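Local coordinates for alkylhalidase CmlS (Streptomyces venezuelae, PDB 3I3L), which acts as a flavin-dependent halogenase in chloramphenicol biosynthesis and carries its FAD cofactor covalently bound, at residues A[248-253]-A[270-275]; A[468-473]-A[553-558]. All blocks are in the same frame, centred on the assembly; numbering follows the deposited sequence.

Interaction 1: residues A[248-253]-A[270-275]; sequences VGLVVD and SSTLAK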
loop_
_atom_site.group_PDB
_atom_site.type_symbol
_atom_site.label_atom_id
_atom_site.label_comp_id
_atom_site.label_asym_id
_atom_site.label_seq_id
_atom_site.Cartn_x
_atom_site.Cartn_y
_atom_site.Cartn_z
ATOM N N VAL A 248 -18.973 -9.179 -1.291
ATOM C CA VAL A 248 -19.654 -8.116 -0.481
ATOM C C VAL A 248 -19.324 -8.285 1.001
ATOM O O VAL A 248 -19.707 -9.274 1.622
ATOM C CB VAL A 248 -21.174 -8.148 -0.698
ATOM C CG1 VAL A 248 -21.843 -6.996 0.134
ATOM C CG2 VAL A 248 -21.509 -7.942 -2.192
ATOM N N GLY A 249 -18.583 -7.333 1.569
ATOM C CA GLY A 249 -18.042 -7.505 2.931
ATOM C C GLY A 249 -18.410 -6.357 3.853
ATOM O O GLY A 249 -18.557 -5.201 3.402
ATOM N N LEU A 250 -18.576 -6.666 5.140
ATOM C CA LEU A 250 -18.753 -5.639 6.159
ATOM C C LEU A 250 -17.449 -5.495 6.929
ATOM O O LEU A 250 -16.864 -6.478 7.371
ATOM C CB LEU A 250 -19.874 -6.032 7.182
ATOM C CG LEU A 250 -21.157 -6.576 6.521
ATOM C CD1 LEU A 250 -22.110 -7.154 7.576
ATOM C CD2 LEU A 250 -21.900 -5.502 5.712
ATOM N N VAL A 251 -17.028 -4.269 7.139
ATOM C CA VAL A 251 -15.924 -4.017 8.072
ATOM C C VAL A 251 -16.491 -3.235 9.267
ATOM O O VAL A 251 -16.977 -2.110 9.119
ATOM C CB VAL A 251 -14.747 -3.262 7.380
ATOM C CG1 VAL A 251 -13.584 -3.008 8.354
ATOM C CG2 VAL A 251 -14.237 -4.111 6.173
ATOM N N VAL A 252 -16.429 -3.861 10.444
ATOM C CA VAL A 252 -17.060 -3.339 11.652
ATOM C C VAL A 252 -16.021 -3.391 12.763
ATOM O O VAL A 252 -14.862 -3.800 12.524
ATOM C CB VAL A 252 -18.303 -4.152 12.039
ATOM C CG1 VAL A 252 -19.368 -4.059 10.947
ATOM C CG2 VAL A 252 -17.966 -5.665 12.283
ATOM N N ASP A 253 -16.386 -2.934 13.960
ATOM C CA ASP A 253 -15.403 -2.830 15.051
ATOM C C ASP A 253 -15.326 -4.178 15.744
ATOM O O ASP A 253 -16.265 -4.958 15.669
ATOM C CB ASP A 253 -15.787 -1.729 16.022
ATOM C CG ASP A 253 -14.747 -1.517 17.109
ATOM O OD1 ASP A 253 -13.658 -0.988 16.811
ATOM O OD2 ASP A 253 -15.014 -1.932 18.267
ATOM N N SER A 270 -26.743 -10.456 7.374
ATOM C CA SER A 270 -27.949 -9.919 6.712
ATOM C C SER A 270 -28.533 -8.698 7.430
ATOM O O SER A 270 -28.882 -7.716 6.764
ATOM C CB SER A 270 -29.036 -10.992 6.608
ATOM O OG SER A 270 -28.458 -12.164 6.051
ATOM N N SER A 271 -28.658 -8.741 8.761
ATOM C CA SER A 271 -29.272 -7.573 9.452
ATOM C C SER A 271 -28.343 -6.349 9.438
ATOM O O SER A 271 -28.783 -5.207 9.362
ATOM C CB SER A 271 -29.704 -7.890 10.895
ATOM O OG SER A 271 -28.644 -8.394 11.680
ATOM N N THR A 272 -27.048 -6.588 9.473
ATOM C CA THR A 272 -26.121 -5.488 9.351
ATOM C C THR A 272 -26.122 -4.934 7.926
ATOM O O THR A 272 -26.237 -3.714 7.733
ATOM C CB THR A 272 -24.715 -5.876 9.817
ATOM O OG1 THR A 272 -24.796 -6.434 11.132
ATOM C CG2 THR A 272 -23.814 -4.643 9.909
ATOM N N LEU A 273 -26.022 -5.818 6.934
ATOM C CA LEU A 273 -25.910 -5.337 5.557
ATOM C C LEU A 273 -27.160 -4.526 5.173
ATOM O O LEU A 273 -27.093 -3.620 4.359
ATOM C CB LEU A 273 -25.721 -6.495 4.585
ATOM C CG LEU A 273 -25.444 -6.208 3.115
ATOM C CD1 LEU A 273 -24.288 -5.228 2.938
ATOM C CD2 LEU A 273 -25.143 -7.552 2.404
ATOM N N ALA A 274 -28.296 -4.864 5.778
ATOM C CA ALA A 274 -29.573 -4.202 5.500
ATOM C C ALA A 274 -29.562 -2.763 6.047
ATOM O O ALA A 274 -30.362 -1.933 5.655
ATOM C CB ALA A 274 -30.690 -5.022 6.116
ATOM N N LYS A 275 -28.640 -2.456 6.945
ATOM C CA LYS A 275 -28.541 -1.087 7.464
ATOM C C LYS A 275 -27.888 -0.117 6.497
ATOM O O LYS A 275 -27.890 1.080 6.760
ATOM C CB LYS A 275 -27.763 -1.073 8.764
ATOM C CG LYS A 275 -28.469 -1.752 9.938
ATOM C CD LYS A 275 -27.624 -1.657 11.237
ATOM C CE LYS A 275 -27.809 -0.271 12.051
ATOM N NZ LYS A 275 -27.658 1.092 11.268
#

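Interaction 2: residues A[468-473]-A[553-558]; sequences KRLNSI and QIVVRL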
loop_
_atom_site.group_PDB
_atom_site.type_symbol
_atom_site.label_atom_id
_atom_site.label_comp_id
_atom_site.label_asym_id
_atom_site.label_seq_id
_atom_site.Cartn_x
_atom_site.Cartn_y
_atom_site.Cartn_z
ATOM N N LYS A 468 0.348 28.149 -9.201
ATOM C CA LYS A 468 0.217 29.455 -8.588
ATOM C C LYS A 468 0.993 29.595 -7.268
ATOM O O LYS A 468 1.537 30.668 -6.987
ATOM C CB LYS A 468 -1.267 29.798 -8.392
ATOM C CG LYS A 468 -1.530 30.953 -7.444
ATOM C CD LYS A 468 -2.531 31.967 -7.983
ATOM C CE LYS A 468 -1.765 33.210 -8.517
ATOM N NZ LYS A 468 -2.594 34.334 -9.070
ATOM N N ARG A 469 1.045 28.548 -6.458
ATOM C CA ARG A 469 1.697 28.668 -5.141
ATOM C C ARG A 469 3.211 28.690 -5.316
ATOM O O ARG A 469 3.905 29.557 -4.759
ATOM C CB ARG A 469 1.272 27.573 -4.182
ATOM C CG ARG A 469 -0.102 27.727 -3.608
ATOM C CD ARG A 469 -0.559 26.348 -3.138
ATOM N NE ARG A 469 -1.860 26.362 -2.474
ATOM C CZ ARG A 469 -2.037 26.532 -1.164
ATOM N NH1 ARG A 469 -0.996 26.706 -0.337
ATOM N NH2 ARG A 469 -3.273 26.536 -0.669
ATOM N N LEU A 470 3.720 27.764 -6.122
ATOM C CA LEU A 470 5.143 27.687 -6.378
ATOM C C LEU A 470 5.633 29.027 -6.962
ATOM O O LEU A 470 6.707 29.536 -6.579
ATOM C CB LEU A 470 5.462 26.534 -7.333
ATOM C CG LEU A 470 5.369 25.115 -6.740
ATOM C CD1 LEU A 470 5.371 24.083 -7.788
ATOM C CD2 LEU A 470 6.567 24.859 -5.799
ATOM N N ASN A 471 4.844 29.607 -7.873
ATOM C CA ASN A 471 5.260 30.848 -8.559
ATOM C C ASN A 471 5.310 32.019 -7.606
ATOM O O ASN A 471 6.109 32.935 -7.814
ATOM C CB ASN A 471 4.375 31.165 -9.798
ATOM C CG ASN A 471 4.683 30.254 -11.002
ATOM O OD1 ASN A 471 3.848 30.069 -11.883
ATOM N ND2 ASN A 471 5.878 29.684 -11.032
ATOM N N SER A 472 4.503 31.959 -6.542
ATOM C CA SER A 472 4.438 33.045 -5.581
ATOM C C SER A 472 5.613 33.025 -4.613
ATOM O O SER A 472 5.720 33.902 -3.758
ATOM C CB SER A 472 3.137 33.005 -4.769
ATOM O OG SER A 472 3.214 31.970 -3.819
ATOM N N ILE A 473 6.461 32.011 -4.736
ATOM C CA ILE A 473 7.563 31.831 -3.811
ATOM C C ILE A 473 8.781 32.620 -4.272
ATOM O O ILE A 473 9.496 32.234 -5.196
ATOM C CB ILE A 473 7.945 30.347 -3.634
ATOM C CG1 ILE A 473 6.819 29.607 -2.864
ATOM C CG2 ILE A 473 9.289 30.200 -2.931
ATOM C CD1 ILE A 473 7.027 28.105 -2.809
ATOM N N GLN A 553 8.777 18.359 -9.353
ATOM C CA GLN A 553 8.608 17.233 -8.432
ATOM C C GLN A 553 9.688 17.354 -7.355
ATOM O O GLN A 553 9.431 17.155 -6.182
ATOM C CB GLN A 553 8.738 15.896 -9.187
ATOM C CG GLN A 553 7.612 15.573 -10.169
ATOM C CD GLN A 553 7.679 16.402 -11.476
ATOM O OE1 GLN A 553 8.500 17.337 -11.638
ATOM N NE2 GLN A 553 6.792 16.065 -12.407
ATOM N N ILE A 554 10.884 17.726 -7.779
ATOM C CA ILE A 554 12.010 17.860 -6.881
ATOM C C ILE A 554 11.724 18.909 -5.792
ATOM O O ILE A 554 11.898 18.636 -4.614
ATOM C CB ILE A 554 13.315 18.136 -7.660
ATOM C CG1 ILE A 554 13.745 16.875 -8.409
ATOM C CG2 ILE A 554 14.434 18.559 -6.730
ATOM C CD1 ILE A 554 14.965 17.030 -9.264
ATOM N N VAL A 555 11.213 20.083 -6.163
ATOM C CA VAL A 555 10.964 21.061 -5.134
ATOM C C VAL A 555 9.750 20.715 -4.283
ATOM O O VAL A 555 9.752 20.986 -3.076
ATOM C CB VAL A 555 11.019 22.615 -5.577
ATOM C CG1 VAL A 555 11.540 22.836 -6.988
ATOM C CG2 VAL A 555 9.726 23.278 -5.321
ATOM N N VAL A 556 8.719 20.127 -4.881
ATOM C CA VAL A 556 7.570 19.703 -4.056
ATOM C C VAL A 556 7.990 18.651 -3.008
ATOM O O VAL A 556 7.589 18.699 -1.829
ATOM C CB VAL A 556 6.341 19.214 -4.909
ATOM C CG1 VAL A 556 5.294 18.564 -4.034
ATOM C CG2 VAL A 556 5.707 20.396 -5.670
ATOM N N ARG A 557 8.786 17.695 -3.444
ATOM C CA ARG A 557 9.240 16.670 -2.509
ATOM C C ARG A 557 10.116 17.269 -1.408
ATOM O O ARG A 557 9.963 16.918 -0.257
ATOM C CB ARG A 557 9.958 15.521 -3.226
ATOM C CG ARG A 557 9.004 14.493 -3.861
ATOM C CD ARG A 557 7.881 14.151 -2.869
ATOM N NE ARG A 557 6.771 13.390 -3.463
ATOM C CZ ARG A 557 5.679 13.913 -4.035
ATOM N NH1 ARG A 557 4.740 13.105 -4.510
ATOM N NH2 ARG A 557 5.511 15.224 -4.145
ATOM N N LEU A 558 10.989 18.207 -1.758
ATOM C CA LEU A 558 11.823 18.887 -0.733
ATOM C C LEU A 558 10.983 19.685 0.239
ATOM O O LEU A 558 11.331 19.813 1.421
ATOM C CB LEU A 558 12.927 19.749 -1.358
ATOM C CG LEU A 558 14.069 18.939 -1.961
ATOM C CD1 LEU A 558 14.818 19.748 -3.053
ATOM C CD2 LEU A 558 15.020 18.384 -0.866
#

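Interaction 1: residues A[248-253]-A[270-275]
Helix-on-sheet packing in the FAD-binding part of the fold brings Leu-250 and Val-248, on strand 245-253, against Leu-273 and Thr-272 on helix 265-273. The strand runs between 203-213 and 234-240, antiparallel to both, and the contact uses the face that its even-numbered residues point from. Leu-250 does most of the work, because its two methyls part company and go to different helix residues. CD1 carries the chain on, with chi2 171°, and meets the beta carbon of Thr-272, with Leu-250 CD1 3.7 Å from Thr-272 CB. Thr-272 CG2 lies almost as close to the same methyl, at 3.8 Å from Leu-250 CD1. The other branch reaches the root and the end of Leu-273: Leu-250 CD2 is 3.7 Å from Leu-273 CD1 and 4.0 Å from Leu-273 CA. Leu-273 has CG anti to the backbone N (chi1 -174°), which carries its methyls toward Val-248. There the two side chains meet at about a right angle, with Val-248 CG1 4.0 Å from Leu-273 CD2. An alanine in place of Leu-250 would remove both methyls and would probably leave a gap between strand and helix, with Thr-272 and the flank of Leu-273 losing their neighbour. Phe-212 and Val-236, from the flanking strands, also touch Leu-273, while Met-280 and Leu-283 of helix 277-283 pack on it as well. The side chain of Leu-250 is about 9 Å from the bound FAD. Thr-272 OG1 hydrogen-bonds Phe-268 O of its own helix, so the interface between these two segments is wholly apolar, while the hydrogen bond between Tyr-269 OH, just before the helix segment, and Val-248 O adds a polar tie.

Interaction 2: residues A[468-473]-A[553-558]
The carbonyl oxygen of Arg-469, one residue before the Leu-470 that makes the contact, is gripped twice by Ser-472 where helix 456-471 finishes. The hydroxyl supplies the stronger hold, a hydrogen bond from Ser-472 OG to Arg-469 O of 2.7 Å. It arrives well off the carbonyl direction, with a C=O...OG angle of 130° and only 16° out of the carbonyl plane. The second bond, from Ser-472 N to Arg-469 O at 3.1 Å, is weak. Together they tie the serine back onto the last helical turn, just as the chain leaves for strand 473-478.

Toward helix 551-560 the meeting is small, apolar helix-helix packing, away from the FAD sites. Leu-470 has CG anti to its carbonyl carbon (chi1 -74°), which sends the forked end out toward the other helix, each methyl finding its own valine. Leu-470 CD2 lies 3.6 Å from Val-555 CG2, the two side chains sliding past each other in opposite directions. The other branch sits less closely, with Leu-470 CD1 4.3 Å from Val-556 CG2. Val-555 is modelled almost eclipsed about its first torsion, so the exact place of its methyls, and with it the tightness of that meeting, is best taken with caution. All three touching residues are buried, although the area they share is modest: a leucine laid across two consecutive valines, with no hydrogen bond joining the segments.

Further residues close round them within the C-terminal domain. Tyr-535, at the start of helix 535-543, touches both Leu-470 and Val-555, and Leu-538 of the same helix packs on Val-555. On helix 551-560 itself, Thr-552 and Met-559 also touch Leu-470, while Val-576, in a loop beyond strand 573-574, lies against Val-556.

Following the chain from its N terminus, interaction 1 comes first and closes a short loop: strand 245-253 leads through 16 mostly helical residues, including helix 257-263, and the chain folds back to lay helix 265-273 on the strand. That loop is complete long before interaction 2 opens, so the two stand in series, neither nesting nor crossing. Interaction 2 closes a longer circuit of 79 intervening residues, which include most of strand 473-478, strands 483-491 and 498-506, and helices 519-531 and 535-543. One contact fastens a helix to the sheet of the FAD-binding region, the other joins two helices of the C-terminal domain. Their centres are 44 Å apart, and they do not touch.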